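Local coordinates for protein carboxypeptidase Y inhibitor (Saccharomyces cerevisiae, PDB 1WPX) that inhibits the vacuolar serine protease carboxypeptidase Y specifically and potently, and belongs to the phosphatidylethanolamine-binding protein family, at residues F31-Y41 and Q208-Y216; P62-K70 and T132-N140. All blocks are in the same frame, centred on the assembly; numbering follows the deposited sequence.

Contact 1 (F31-Y41 and Q208-Y216); sequences FQPSGILAVEY and QLVASNFFY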
ATOM      1  N   PHE B  31      22.266   1.276  12.812  1.00 48.75           N
ATOM      2  CA  PHE B  31      21.303   2.277  13.250  1.00 47.64           C
ATOM      3  C   PHE B  31      19.884   1.729  13.433  1.00 47.77           C
ATOM      4  O   PHE B  31      19.353   1.015  12.575  1.00 46.67           O
ATOM      5  CB  PHE B  31      21.279   3.447  12.263  1.00 44.90           C
ATOM      6  CG  PHE B  31      20.142   4.399  12.483  1.00 41.80           C
ATOM      7  CD1 PHE B  31      19.172   4.581  11.502  1.00 40.31           C
ATOM      8  CD2 PHE B  31      20.030   5.110  13.677  1.00 40.61           C
ATOM      9  CE1 PHE B  31      18.109   5.454  11.707  1.00 39.91           C
ATOM     10  CE2 PHE B  31      18.971   5.988  13.896  1.00 38.37           C
ATOM     11  CZ  PHE B  31      18.008   6.161  12.909  1.00 39.58           C
ATOM     12  N   GLN B  32      19.286   2.072  14.571  1.00 47.49           N
ATOM     13  CA  GLN B  32      17.931   1.663  14.911  1.00 46.78           C
ATOM     14  C   GLN B  32      17.136   2.922  15.201  1.00 44.48           C
ATOM     15  O   GLN B  32      17.501   3.698  16.076  1.00 43.94           O
ATOM     16  CB  GLN B  32      17.924   0.787  16.167  1.00 50.51           C
ATOM     17  CG  GLN B  32      18.532  -0.593  15.997  1.00 56.35           C
ATOM     18  CD  GLN B  32      17.690  -1.494  15.118  1.00 59.72           C
ATOM     19  OE1 GLN B  32      17.429  -1.174  13.957  1.00 63.02           O
ATOM     20  NE2 GLN B  32      17.258  -2.627  15.667  1.00 60.59           N
ATOM     21  N   PRO B  33      16.045   3.152  14.461  1.00 42.92           N
ATOM     22  CA  PRO B  33      15.226   4.348  14.692  1.00 41.30           C
ATOM     23  C   PRO B  33      14.485   4.228  16.025  1.00 39.08           C
ATOM     24  O   PRO B  33      14.035   3.143  16.389  1.00 37.97           O
ATOM     25  CB  PRO B  33      14.260   4.345  13.505  1.00 42.01           C
ATOM     26  CG  PRO B  33      14.998   3.566  12.450  1.00 43.45           C
ATOM     27  CD  PRO B  33      15.623   2.452  13.237  1.00 43.12           C
ATOM     28  N   SER B  34      14.360   5.338  16.748  1.00 37.33           N
ATOM     29  CA  SER B  34      13.662   5.332  18.028  1.00 37.14           C
ATOM     30  C   SER B  34      12.229   5.770  17.835  1.00 37.25           C
ATOM     31  O   SER B  34      11.383   5.565  18.701  1.00 39.55           O
ATOM     32  CB  SER B  34      14.349   6.260  19.022  1.00 36.57           C
ATOM     33  OG  SER B  34      15.614   5.745  19.381  1.00 38.05           O
ATOM     34  N   GLY B  35      11.968   6.381  16.688  1.00 36.78           N
ATOM     35  CA  GLY B  35      10.630   6.839  16.371  1.00 36.01           C
ATOM     36  C   GLY B  35      10.579   7.068  14.879  1.00 35.07           C
ATOM     37  O   GLY B  35      11.464   6.606  14.158  1.00 36.09           O
ATOM     38  N   ILE B  36       9.553   7.756  14.397  1.00 32.96           N
ATOM     39  CA  ILE B  36       9.485   8.026  12.976  1.00 32.41           C
ATOM     40  C   ILE B  36       9.234   9.509  12.767  1.00 30.98           C
ATOM     41  O   ILE B  36       8.481  10.138  13.511  1.00 30.23           O
ATOM     42  CB  ILE B  36       8.390   7.167  12.269  1.00 33.75           C
ATOM     43  CG1 ILE B  36       7.019   7.792  12.460  1.00 32.90           C
ATOM     44  CG2 ILE B  36       8.427   5.727  12.779  1.00 32.14           C
ATOM     45  CD1 ILE B  36       6.613   8.627  11.271  1.00 34.90           C
ATOM     46  N   LEU B  37       9.885  10.066  11.753  1.00 30.82           N
ATOM     47  CA  LEU B  37       9.763  11.483  11.448  1.00 30.00           C
ATOM     48  C   LEU B  37       8.809  11.757  10.292  1.00 31.02           C
ATOM     49  O   LEU B  37       9.109  11.440   9.139  1.00 31.91           O
ATOM     50  CB  LEU B  37      11.143  12.052  11.110  1.00 27.42           C
ATOM     51  CG  LEU B  37      11.261  13.566  10.915  1.00 26.89           C
ATOM     52  CD1 LEU B  37      10.979  14.306  12.219  1.00 22.91           C
ATOM     53  CD2 LEU B  37      12.666  13.876  10.433  1.00 28.65           C
ATOM     54  N   ALA B  38       7.656  12.341  10.596  1.00 30.28           N
ATOM     55  CA  ALA B  38       6.699  12.668   9.553  1.00 30.50           C
ATOM     56  C   ALA B  38       7.039  14.071   9.083  1.00 31.39           C
ATOM     57  O   ALA B  38       7.156  14.994   9.880  1.00 31.76           O
ATOM     58  CB  ALA B  38       5.285  12.624  10.091  1.00 29.66           C
ATOM     59  N   VAL B  39       7.214  14.220   7.779  1.00 33.07           N
ATOM     60  CA  VAL B  39       7.554  15.503   7.190  1.00 33.70           C
ATOM     61  C   VAL B  39       6.588  15.755   6.044  1.00 36.01           C
ATOM     62  O   VAL B  39       6.234  14.835   5.309  1.00 35.30           O
ATOM     63  CB  VAL B  39       9.002  15.486   6.651  1.00 33.81           C
ATOM     64  CG1 VAL B  39       9.404  16.874   6.158  1.00 32.22           C
ATOM     65  CG2 VAL B  39       9.954  14.993   7.746  1.00 34.53           C
ATOM     66  N   GLU B  40       6.165  17.005   5.894  1.00 39.25           N
ATOM     67  CA  GLU B  40       5.234  17.371   4.837  1.00 40.93           C
ATOM     68  C   GLU B  40       5.390  18.823   4.392  1.00 40.99           C
ATOM     69  O   GLU B  40       5.618  19.711   5.211  1.00 42.63           O
ATOM     70  CB  GLU B  40       3.806  17.147   5.320  1.00 42.28           C
ATOM     71  CG  GLU B  40       2.760  17.528   4.310  1.00 47.77           C
ATOM     72  CD  GLU B  40       1.374  17.512   4.901  1.00 51.33           C
ATOM     73  OE1 GLU B  40       1.124  18.301   5.840  1.00 52.80           O
ATOM     74  OE2 GLU B  40       0.539  16.707   4.430  1.00 53.88           O
ATOM     75  N   TYR B  41       5.267  19.059   3.090  1.00 40.69           N
ATOM     76  CA  TYR B  41       5.369  20.405   2.541  1.00 39.19           C
ATOM     77  C   TYR B  41       3.966  20.963   2.425  1.00 40.25           C
ATOM     78  O   TYR B  41       3.730  22.143   2.680  1.00 41.02           O
ATOM     79  CB  TYR B  41       6.034  20.366   1.172  1.00 36.36           C
ATOM     80  CG  TYR B  41       7.524  20.155   1.247  1.00 35.94           C
ATOM     81  CD1 TYR B  41       8.382  21.216   1.536  1.00 35.46           C
ATOM     82  CD2 TYR B  41       8.079  18.890   1.056  1.00 35.18           C
ATOM     83  CE1 TYR B  41       9.760  21.022   1.632  1.00 34.13           C
ATOM     84  CE2 TYR B  41       9.453  18.687   1.152  1.00 33.60           C
ATOM     85  CZ  TYR B  41      10.284  19.756   1.438  1.00 32.95           C
ATOM     86  OH  TYR B  41      11.636  19.560   1.522  1.00 30.93           O
ATOM     87  N   GLN B 208      23.051  12.631  18.782  1.00 38.55           N
ATOM     88  CA  GLN B 208      22.505  11.282  18.725  1.00 38.39           C
ATOM     89  C   GLN B 208      21.369  11.202  17.705  1.00 36.43           C
ATOM     90  O   GLN B 208      20.319  11.810  17.899  1.00 35.89           O
ATOM     91  CB  GLN B 208      21.976  10.885  20.105  1.00 40.57           C
ATOM     92  CG  GLN B 208      21.787   9.386  20.308  1.00 46.56           C
ATOM     93  CD  GLN B 208      20.948   9.065  21.536  1.00 49.04           C
ATOM     94  OE1 GLN B 208      21.132   9.651  22.603  1.00 50.87           O
ATOM     95  NE2 GLN B 208      20.023   8.125  21.389  1.00 51.25           N
ATOM     96  N   LEU B 209      21.584  10.455  16.624  1.00 35.21           N
ATOM     97  CA  LEU B 209      20.571  10.285  15.578  1.00 33.62           C
ATOM     98  C   LEU B 209      19.352   9.578  16.162  1.00 32.32           C
ATOM     99  O   LEU B 209      19.485   8.533  16.792  1.00 33.32           O
ATOM    100  CB  LEU B 209      21.121   9.433  14.434  1.00 32.97           C
ATOM    101  CG  LEU B 209      20.713   9.777  12.996  1.00 35.61           C
ATOM    102  CD1 LEU B 209      20.702   8.499  12.159  1.00 34.55           C
ATOM    103  CD2 LEU B 209      19.352  10.436  12.966  1.00 36.72           C
ATOM    104  N   VAL B 210      18.165  10.133  15.946  1.00 31.53           N
ATOM    105  CA  VAL B 210      16.948   9.524  16.471  1.00 31.76           C
ATOM    106  C   VAL B 210      15.974   9.073  15.387  1.00 30.64           C
ATOM    107  O   VAL B 210      15.282   8.071  15.557  1.00 29.89           O
ATOM    108  CB  VAL B 210      16.219  10.491  17.449  1.00 33.07           C
ATOM    109  CG1 VAL B 210      14.820   9.982  17.766  1.00 32.83           C
ATOM    110  CG2 VAL B 210      17.008  10.599  18.740  1.00 34.83           C
ATOM    111  N   ALA B 211      15.918   9.803  14.275  1.00 29.85           N
ATOM    112  CA  ALA B 211      15.003   9.450  13.193  1.00 30.08           C
ATOM    113  C   ALA B 211      15.418  10.030  11.848  1.00 29.99           C
ATOM    114  O   ALA B 211      16.283  10.906  11.776  1.00 28.82           O
ATOM    115  CB  ALA B 211      13.596   9.912  13.535  1.00 30.60           C
ATOM    116  N   SER B 212      14.785   9.533  10.786  1.00 30.16           N
ATOM    117  CA  SER B 212      15.071   9.987   9.428  1.00 28.83           C
ATOM    118  C   SER B 212      13.986   9.632   8.403  1.00 28.00           C
ATOM    119  O   SER B 212      13.372   8.574   8.471  1.00 28.04           O
ATOM    120  CB  SER B 212      16.402   9.406   8.958  1.00 28.82           C
ATOM    121  OG  SER B 212      16.675   9.800   7.625  1.00 31.86           O
ATOM    122  N   ASN B 213      13.761  10.536   7.460  1.00 28.19           N
ATOM    123  CA  ASN B 213      12.796  10.336   6.385  1.00 29.25           C
ATOM    124  C   ASN B 213      13.465  10.943   5.153  1.00 31.42           C
ATOM    125  O   ASN B 213      14.447  11.669   5.282  1.00 33.34           O
ATOM    126  CB  ASN B 213      11.493  11.076   6.677  1.00 28.55           C
ATOM    127  CG  ASN B 213      10.312  10.526   5.884  1.00 26.35           C
ATOM    128  OD1 ASN B 213      10.486   9.829   4.890  1.00 27.07           O
ATOM    129  ND2 ASN B 213       9.106  10.851   6.321  1.00 25.09           N
ATOM    130  N   PHE B 214      12.956  10.659   3.961  1.00 32.64           N
ATOM    131  CA  PHE B 214      13.575  11.221   2.770  1.00 34.64           C
ATOM    132  C   PHE B 214      12.685  11.116   1.538  1.00 35.93           C
ATOM    133  O   PHE B 214      11.700  10.379   1.521  1.00 37.47           O
ATOM    134  CB  PHE B 214      14.911  10.524   2.495  1.00 34.04           C
ATOM    135  CG  PHE B 214      14.762   9.150   1.920  1.00 33.74           C
ATOM    136  CD1 PHE B 214      15.127   8.892   0.605  1.00 33.90           C
ATOM    137  CD2 PHE B 214      14.212   8.123   2.675  1.00 33.74           C
ATOM    138  CE1 PHE B 214      14.943   7.632   0.049  1.00 32.42           C
ATOM    139  CE2 PHE B 214      14.023   6.860   2.130  1.00 33.61           C
ATOM    140  CZ  PHE B 214      14.388   6.615   0.812  1.00 33.20           C
ATOM    141  N   PHE B 215      13.043  11.866   0.505  1.00 36.21           N
ATOM    142  CA  PHE B 215      12.286  11.855  -0.732  1.00 35.78           C
ATOM    143  C   PHE B 215      13.236  12.087  -1.900  1.00 36.50           C
ATOM    144  O   PHE B 215      14.421  12.379  -1.699  1.00 36.28           O
ATOM    145  CB  PHE B 215      11.184  12.928  -0.695  1.00 34.37           C
ATOM    146  CG  PHE B 215      11.686  14.349  -0.814  1.00 34.86           C
ATOM    147  CD1 PHE B 215      11.773  14.971  -2.057  1.00 35.89           C
ATOM    148  CD2 PHE B 215      12.015  15.087   0.322  1.00 36.00           C
ATOM    149  CE1 PHE B 215      12.172  16.311  -2.168  1.00 36.47           C
ATOM    150  CE2 PHE B 215      12.418  16.431   0.225  1.00 36.78           C
ATOM    151  CZ  PHE B 215      12.494  17.043  -1.021  1.00 36.58           C
ATOM    152  N   TYR B 216      12.719  11.920  -3.113  1.00 36.12           N
ATOM    153  CA  TYR B 216      13.509  12.125  -4.317  1.00 35.68           C
ATOM    154  C   TYR B 216      12.938  13.297  -5.097  1.00 36.37           C
ATOM    155  O   TYR B 216      11.735  13.565  -5.064  1.00 35.69           O
ATOM    156  CB  TYR B 216      13.493  10.887  -5.225  1.00 33.89           C
ATOM    157  CG  TYR B 216      14.339   9.712  -4.779  1.00 32.01           C
ATOM    158  CD1 TYR B 216      13.799   8.692  -3.997  1.00 31.85           C
ATOM    159  CD2 TYR B 216      15.669   9.594  -5.186  1.00 31.65           C
ATOM    160  CE1 TYR B 216      14.559   7.577  -3.635  1.00 32.94           C
ATOM    161  CE2 TYR B 216      16.442   8.486  -4.830  1.00 31.74           C
ATOM    162  CZ  TYR B 216      15.881   7.480  -4.055  1.00 33.96           C
ATOM    163  OH  TYR B 216      16.635   6.382  -3.695  1.00 33.95           O
TER
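Phe31 and Leu209 open the contact: CD1 of Leu209 stands over one face of the Phe31 ring, 3.6 Å from its centroid, a CH-pi contact in which the two side chains cross at about a right angle. The backbone nitrogen of Pro33 lies over the opposite face. With CG turned anti to the backbone N, the ring points at strand 208-216, its edge near Val210 O and Ala211 N. Ser34 N then donates to Val210 O at 3.1 Å, a nearly straight bond (171°) lying in the carbonyl plane. Val210 and Ala211 form a classic beta bulge opposite Leu168 of strand 162-170. Past Gly35 no backbone-to-backbone bond joins the two segments; side chains, with one bond from a side chain to a carbonyl, make the rest. Leu37 CB meets Ala211 CB at 4.1 Å. The Leu37 carbonyl oxygen receives Asn213 ND2 at 2.9 Å, the donor lying nearly along the C=O axis but the N-H bent (144°). The Asn213 amide also takes Met49 N on OD1 and makes a weak bond from ND2 to Val47 O; OD1 further accepts Phe214 N, so both ends of the amide are used, which probably holds its rotation. Val39 CG2 approaches Asn213 CB. At Tyr41 the ring edge turns to the face of Phe215 in an offset T-shaped pair, centroids 5.8 Å apart and planes at 83°, while its hydroxyl is hydrogen-bonded to Tyr150 OH. Strands 35-40 and 208-216 thus cross in the interior of the PEBP beta-fold. In this largely apolar interface, the buried Asn213 amide supplies the donor for a main-chain carbonyl turned to the other strand.

Contact 2 (P62-K70 and T132-N140); sequences PQFQFTFNK and TEFFASEFN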
ATOM      1  N   PRO B  62       9.331  22.714   5.167  1.00 43.79           N
ATOM      2  CA  PRO B  62       8.274  21.766   5.525  1.00 42.83           C
ATOM      3  C   PRO B  62       7.976  21.702   7.018  1.00 42.85           C
ATOM      4  O   PRO B  62       8.731  22.222   7.836  1.00 42.01           O
ATOM      5  CB  PRO B  62       8.826  20.450   5.007  1.00 41.90           C
ATOM      6  CG  PRO B  62      10.273  20.583   5.328  1.00 41.73           C
ATOM      7  CD  PRO B  62      10.590  22.000   4.883  1.00 42.48           C
ATOM      8  N   GLN B  63       6.864  21.055   7.361  1.00 43.84           N
ATOM      9  CA  GLN B  63       6.465  20.871   8.753  1.00 44.60           C
ATOM     10  C   GLN B  63       6.953  19.498   9.213  1.00 43.73           C
ATOM     11  O   GLN B  63       7.090  18.574   8.404  1.00 43.35           O
ATOM     12  CB  GLN B  63       4.953  20.939   8.888  1.00 46.27           C
ATOM     13  CG  GLN B  63       4.354  22.232   8.406  1.00 53.61           C
ATOM     14  CD  GLN B  63       2.843  22.219   8.482  1.00 58.79           C
ATOM     15  OE1 GLN B  63       2.263  22.118   9.571  1.00 60.50           O
ATOM     16  NE2 GLN B  63       2.192  22.308   7.322  1.00 60.26           N
ATOM     17  N   PHE B  64       7.202  19.363  10.512  1.00 41.41           N
ATOM     18  CA  PHE B  64       7.692  18.105  11.065  1.00 38.85           C
ATOM     19  C   PHE B  64       6.874  17.616  12.256  1.00 37.05           C
ATOM     20  O   PHE B  64       6.221  18.397  12.944  1.00 35.56           O
ATOM     21  CB  PHE B  64       9.142  18.269  11.514  1.00 40.13           C
ATOM     22  CG  PHE B  64      10.066  18.739  10.432  1.00 42.13           C
ATOM     23  CD1 PHE B  64      10.742  17.822   9.629  1.00 41.74           C
ATOM     24  CD2 PHE B  64      10.278  20.102  10.225  1.00 42.19           C
ATOM     25  CE1 PHE B  64      11.624  18.254   8.633  1.00 41.95           C
ATOM     26  CE2 PHE B  64      11.156  20.548   9.233  1.00 42.76           C
ATOM     27  CZ  PHE B  64      11.832  19.618   8.435  1.00 42.75           C
ATOM     28  N   GLN B  65       6.923  16.307  12.481  1.00 35.20           N
ATOM     29  CA  GLN B  65       6.243  15.668  13.599  1.00 33.18           C
ATOM     30  C   GLN B  65       7.084  14.473  13.983  1.00 31.94           C
ATOM     31  O   GLN B  65       7.613  13.785  13.115  1.00 32.34           O
ATOM     32  CB  GLN B  65       4.839  15.182  13.231  1.00 32.88           C
ATOM     33  CG  GLN B  65       4.166  14.425  14.385  1.00 32.91           C
ATOM     34  CD  GLN B  65       2.865  13.750  13.991  1.00 33.98           C
ATOM     35  OE1 GLN B  65       2.833  12.924  13.082  1.00 34.16           O
ATOM     36  NE2 GLN B  65       1.785  14.093  14.684  1.00 32.52           N
ATOM     37  N   PHE B  66       7.210  14.230  15.281  1.00 31.94           N
ATOM     38  CA  PHE B  66       7.990  13.101  15.768  1.00 31.29           C
ATOM     39  C   PHE B  66       7.087  12.162  16.548  1.00 30.46           C
ATOM     40  O   PHE B  66       6.381  12.577  17.458  1.00 29.66           O
ATOM     41  CB  PHE B  66       9.130  13.585  16.661  1.00 31.76           C
ATOM     42  CG  PHE B  66       9.953  12.475  17.256  1.00 34.92           C
ATOM     43  CD1 PHE B  66      10.580  11.538  16.443  1.00 35.42           C
ATOM     44  CD2 PHE B  66      10.111  12.373  18.634  1.00 36.72           C
ATOM     45  CE1 PHE B  66      11.352  10.515  16.991  1.00 35.92           C
ATOM     46  CE2 PHE B  66      10.883  11.352  19.193  1.00 38.00           C
ATOM     47  CZ  PHE B  66      11.504  10.422  18.369  1.00 37.56           C
ATOM     48  N   THR B  67       7.086  10.897  16.162  1.00 30.23           N
ATOM     49  CA  THR B  67       6.280   9.917  16.857  1.00 31.74           C
ATOM     50  C   THR B  67       7.235   8.974  17.554  1.00 34.17           C
ATOM     51  O   THR B  67       8.035   8.291  16.916  1.00 32.21           O
ATOM     52  CB  THR B  67       5.379   9.117  15.891  1.00 30.83           C
ATOM     53  OG1 THR B  67       4.304   9.948  15.446  1.00 32.90           O
ATOM     54  CG2 THR B  67       4.800   7.899  16.580  1.00 29.07           C
ATOM     55  N   PHE B  68       7.176   8.971  18.877  1.00 38.39           N
ATOM     56  CA  PHE B  68       8.032   8.087  19.640  1.00 43.85           C
ATOM     57  C   PHE B  68       7.218   6.867  20.029  1.00 47.85           C
ATOM     58  O   PHE B  68       6.047   6.975  20.408  1.00 45.80           O
ATOM     59  CB  PHE B  68       8.572   8.791  20.890  1.00 41.76           C
ATOM     60  CG  PHE B  68       9.233   7.862  21.865  1.00 41.75           C
ATOM     61  CD1 PHE B  68       8.519   7.336  22.940  1.00 40.76           C
ATOM     62  CD2 PHE B  68      10.563   7.481  21.693  1.00 42.45           C
ATOM     63  CE1 PHE B  68       9.118   6.443  23.830  1.00 40.90           C
ATOM     64  CE2 PHE B  68      11.176   6.585  22.580  1.00 41.79           C
ATOM     65  CZ  PHE B  68      10.452   6.066  23.648  1.00 40.66           C
ATOM     66  N   ASN B  69       7.841   5.703  19.908  1.00 54.18           N
ATOM     67  CA  ASN B  69       7.188   4.451  20.254  1.00 60.52           C
ATOM     68  C   ASN B  69       8.169   3.581  21.017  1.00 63.77           C
ATOM     69  O   ASN B  69       9.053   2.965  20.416  1.00 63.88           O
ATOM     70  CB  ASN B  69       6.730   3.722  18.992  1.00 62.67           C
ATOM     71  CG  ASN B  69       6.054   2.405  19.300  1.00 66.72           C
ATOM     72  OD1 ASN B  69       5.089   2.359  20.065  1.00 69.68           O
ATOM     73  ND2 ASN B  69       6.554   1.325  18.706  1.00 68.96           N
ATOM     74  N   LYS B  70       8.031   3.550  22.340  1.00 67.26           N
ATOM     75  CA  LYS B  70       8.916   2.736  23.165  1.00 71.14           C
ATOM     76  C   LYS B  70       8.639   1.281  22.836  1.00 72.65           C
ATOM     77  O   LYS B  70       7.794   0.637  23.461  1.00 74.34           O
ATOM     78  CB  LYS B  70       8.660   2.991  24.651  1.00 72.74           C
ATOM     79  CG  LYS B  70       9.384   2.023  25.576  1.00 74.85           C
ATOM     80  CD  LYS B  70       9.138   2.375  27.033  1.00 77.85           C
ATOM     81  CE  LYS B  70       9.504   1.221  27.948  1.00 79.74           C
ATOM     82  NZ  LYS B  70       8.627   0.040  27.691  1.00 80.55           N
ATOM     83  N   THR B 132       5.405   0.622  26.072  1.00 70.96           N
ATOM     84  CA  THR B 132       4.366   1.277  26.862  1.00 70.33           C
ATOM     85  C   THR B 132       4.311   2.783  26.589  1.00 69.39           C
ATOM     86  O   THR B 132       3.243   3.401  26.648  1.00 69.95           O
ATOM     87  CB  THR B 132       4.585   1.037  28.379  1.00 70.53           C
ATOM     88  OG1 THR B 132       3.659   1.834  29.128  1.00 70.71           O
ATOM     89  CG2 THR B 132       6.014   1.390  28.780  1.00 70.37           C
ATOM     90  N   GLU B 133       5.464   3.371  26.287  1.00 66.98           N
ATOM     91  CA  GLU B 133       5.538   4.796  26.000  1.00 63.41           C
ATOM     92  C   GLU B 133       5.213   5.043  24.530  1.00 59.52           C
ATOM     93  O   GLU B 133       5.659   4.307  23.641  1.00 57.57           O
ATOM     94  CB  GLU B 133       6.942   5.325  26.313  1.00 66.54           C
ATOM     95  CG  GLU B 133       7.383   5.126  27.747  1.00 70.18           C
ATOM     96  CD  GLU B 133       6.706   6.084  28.698  1.00 72.67           C
ATOM     97  OE1 GLU B 133       5.471   6.239  28.601  1.00 74.63           O
ATOM     98  OE2 GLU B 133       7.405   6.678  29.546  1.00 73.14           O
ATOM     99  N   PHE B 134       4.431   6.085  24.281  1.00 54.43           N
ATOM    100  CA  PHE B 134       4.048   6.442  22.927  1.00 49.85           C
ATOM    101  C   PHE B 134       3.520   7.865  22.879  1.00 47.56           C
ATOM    102  O   PHE B 134       2.796   8.292  23.776  1.00 47.97           O
ATOM    103  CB  PHE B 134       2.955   5.499  22.410  1.00 47.80           C
ATOM    104  CG  PHE B 134       2.345   5.942  21.105  1.00 44.78           C
ATOM    105  CD1 PHE B 134       2.916   5.569  19.890  1.00 44.11           C
ATOM    106  CD2 PHE B 134       1.240   6.793  21.095  1.00 42.43           C
ATOM    107  CE1 PHE B 134       2.397   6.040  18.683  1.00 42.80           C
ATOM    108  CE2 PHE B 134       0.717   7.268  19.900  1.00 42.01           C
ATOM    109  CZ  PHE B 134       1.297   6.893  18.689  1.00 42.04           C
ATOM    110  N   PHE B 135       3.884   8.592  21.828  1.00 44.16           N
ATOM    111  CA  PHE B 135       3.405   9.954  21.643  1.00 40.97           C
ATOM    112  C   PHE B 135       3.845  10.530  20.312  1.00 40.04           C
ATOM    113  O   PHE B 135       4.920  10.212  19.802  1.00 40.57           O
ATOM    114  CB  PHE B 135       3.869  10.871  22.785  1.00 39.20           C
ATOM    115  CG  PHE B 135       5.350  11.151  22.796  1.00 36.36           C
ATOM    116  CD1 PHE B 135       5.918  12.017  21.872  1.00 35.60           C
ATOM    117  CD2 PHE B 135       6.173  10.549  23.743  1.00 35.78           C
ATOM    118  CE1 PHE B 135       7.284  12.281  21.887  1.00 36.40           C
ATOM    119  CE2 PHE B 135       7.538  10.804  23.770  1.00 34.94           C
ATOM    120  CZ  PHE B 135       8.096  11.673  22.840  1.00 36.05           C
ATOM    121  N   ALA B 136       2.989  11.370  19.751  1.00 37.44           N
ATOM    122  CA  ALA B 136       3.267  12.030  18.495  1.00 37.15           C
ATOM    123  C   ALA B 136       3.258  13.507  18.835  1.00 37.96           C
ATOM    124  O   ALA B 136       2.310  13.996  19.439  1.00 38.37           O
ATOM    125  CB  ALA B 136       2.186  11.717  17.481  1.00 36.86           C
ATOM    126  N   SER B 137       4.313  14.217  18.457  1.00 38.69           N
ATOM    127  CA  SER B 137       4.391  15.634  18.750  1.00 38.05           C
ATOM    128  C   SER B 137       5.118  16.442  17.694  1.00 38.59           C
ATOM    129  O   SER B 137       6.019  15.952  17.019  1.00 36.95           O
ATOM    130  CB  SER B 137       5.081  15.853  20.100  1.00 39.42           C
ATOM    131  OG  SER B 137       5.319  17.235  20.329  1.00 37.54           O
ATOM    132  N   GLU B 138       4.710  17.696  17.563  1.00 41.41           N
ATOM    133  CA  GLU B 138       5.339  18.609  16.629  1.00 43.86           C
ATOM    134  C   GLU B 138       6.382  19.362  17.443  1.00 43.73           C
ATOM    135  O   GLU B 138       6.478  19.179  18.656  1.00 42.34           O
ATOM    136  CB  GLU B 138       4.311  19.575  16.060  1.00 45.95           C
ATOM    137  CG  GLU B 138       3.196  18.871  15.321  1.00 53.04           C
ATOM    138  CD  GLU B 138       2.292  19.835  14.593  1.00 57.38           C
ATOM    139  OE1 GLU B 138       1.710  20.718  15.264  1.00 57.88           O
ATOM    140  OE2 GLU B 138       2.171  19.705  13.351  1.00 60.12           O
ATOM    141  N   PHE B 139       7.161  20.207  16.788  1.00 43.68           N
ATOM    142  CA  PHE B 139       8.186  20.941  17.501  1.00 44.60           C
ATOM    143  C   PHE B 139       7.775  22.359  17.841  1.00 45.75           C
ATOM    144  O   PHE B 139       6.911  22.946  17.186  1.00 45.16           O
ATOM    145  CB  PHE B 139       9.468  20.961  16.676  1.00 43.90           C
ATOM    146  CG  PHE B 139      10.041  19.608  16.445  1.00 45.26           C
ATOM    147  CD1 PHE B 139      10.743  18.959  17.452  1.00 45.32           C
ATOM    148  CD2 PHE B 139       9.833  18.949  15.239  1.00 46.42           C
ATOM    149  CE1 PHE B 139      11.228  17.669  17.265  1.00 47.43           C
ATOM    150  CE2 PHE B 139      10.311  17.657  15.042  1.00 47.62           C
ATOM    151  CZ  PHE B 139      11.011  17.015  16.060  1.00 47.20           C
ATOM    152  N   ASN B 140       8.381  22.888  18.897  1.00 46.75           N
ATOM    153  CA  ASN B 140       8.126  24.256  19.297  1.00 47.82           C
ATOM    154  C   ASN B 140       9.257  25.029  18.632  1.00 48.93           C
ATOM    155  O   ASN B 140      10.420  24.945  19.048  1.00 49.00           O
ATOM    156  CB  ASN B 140       8.195  24.406  20.810  1.00 49.68           C
ATOM    157  CG  ASN B 140       7.811  25.794  21.267  1.00 50.13           C
ATOM    158  OD1 ASN B 140       7.692  26.056  22.461  1.00 50.11           O
ATOM    159  ND2 ASN B 140       7.613  26.697  20.312  1.00 51.87           N
TER
HETATM  160  O   HOH W   1       6.790  20.861  13.814  1.00 36.38           O
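Ser137 O is held from strand 63-69 by Phe66 N at 2.7 Å, almost straight at 177°, with a weaker CA-H...O contact from Gln65 CA. It belongs to an antiparallel ladder in the PEBP-family beta-fold: Phe66 with Ser137 and Phe68 with Phe135 are hydrogen-bonded pairs, and Thr67 with Ala136 is a non-hydrogen-bonded pair between them. Lys70 N continues the bonding to Glu133 O.

Most of the phenylalanines pack on the face of Phe66 and Phe68. Phe135 has CG between its backbone N and carbonyl carbon (chi1 69°), which lays its ring over Phe68 CB, 3.7 Å from the ring centroid. The Phe68 and Phe135 rings are slid apart, centroids 5.4 Å, and barely overlap. Were Phe135 replaced by an alanine, Phe68 CB would probably lose its aromatic cover and a gap would open beside the Phe66 ring. Further along, Phe139 CZ meets Phe66 CB, and the edge of the Phe139 ring meets Phe64 CB; Leu168 packs against both Phe66 and Phe139.

On the other face, Thr67 CG2 touches Phe134 CE1 at 3.7 Å. Here the bound chain of another protein also arrives, its backbone hydrogen-bonded to Gln65 NE2 and an aromatic side chain edge-to-face with Phe134. Beyond Gln65, one water bridges the strands, donating to Phe64 O and accepting from Phe139 N at 3.1 Å.

Overall arrangement
Contacts 1 and 2 are adjoining parts of one antiparallel sheet, their centres about 11 Å apart, with contact 2 nested along the chain inside the loop closed by contact 1. Strands 35-40 and 63-69 are neighbours, probably hydrogen-bonded from Ala38 N to Gln65 O (2.9 Å) and from Gln63 N to Glu40 O (2.8 Å). On the inner side, Val210 CG1 packs 3.4 Å from Phe66 CZ, joining the cores of the two contacts. The centre of contact 1 is about 6 Å, and that of contact 2 about 15 Å, from the centre of the chain. Ile36, Ala38, Gln65 and Thr67 together meet the other protein's chain, so both contacts back part of that interface.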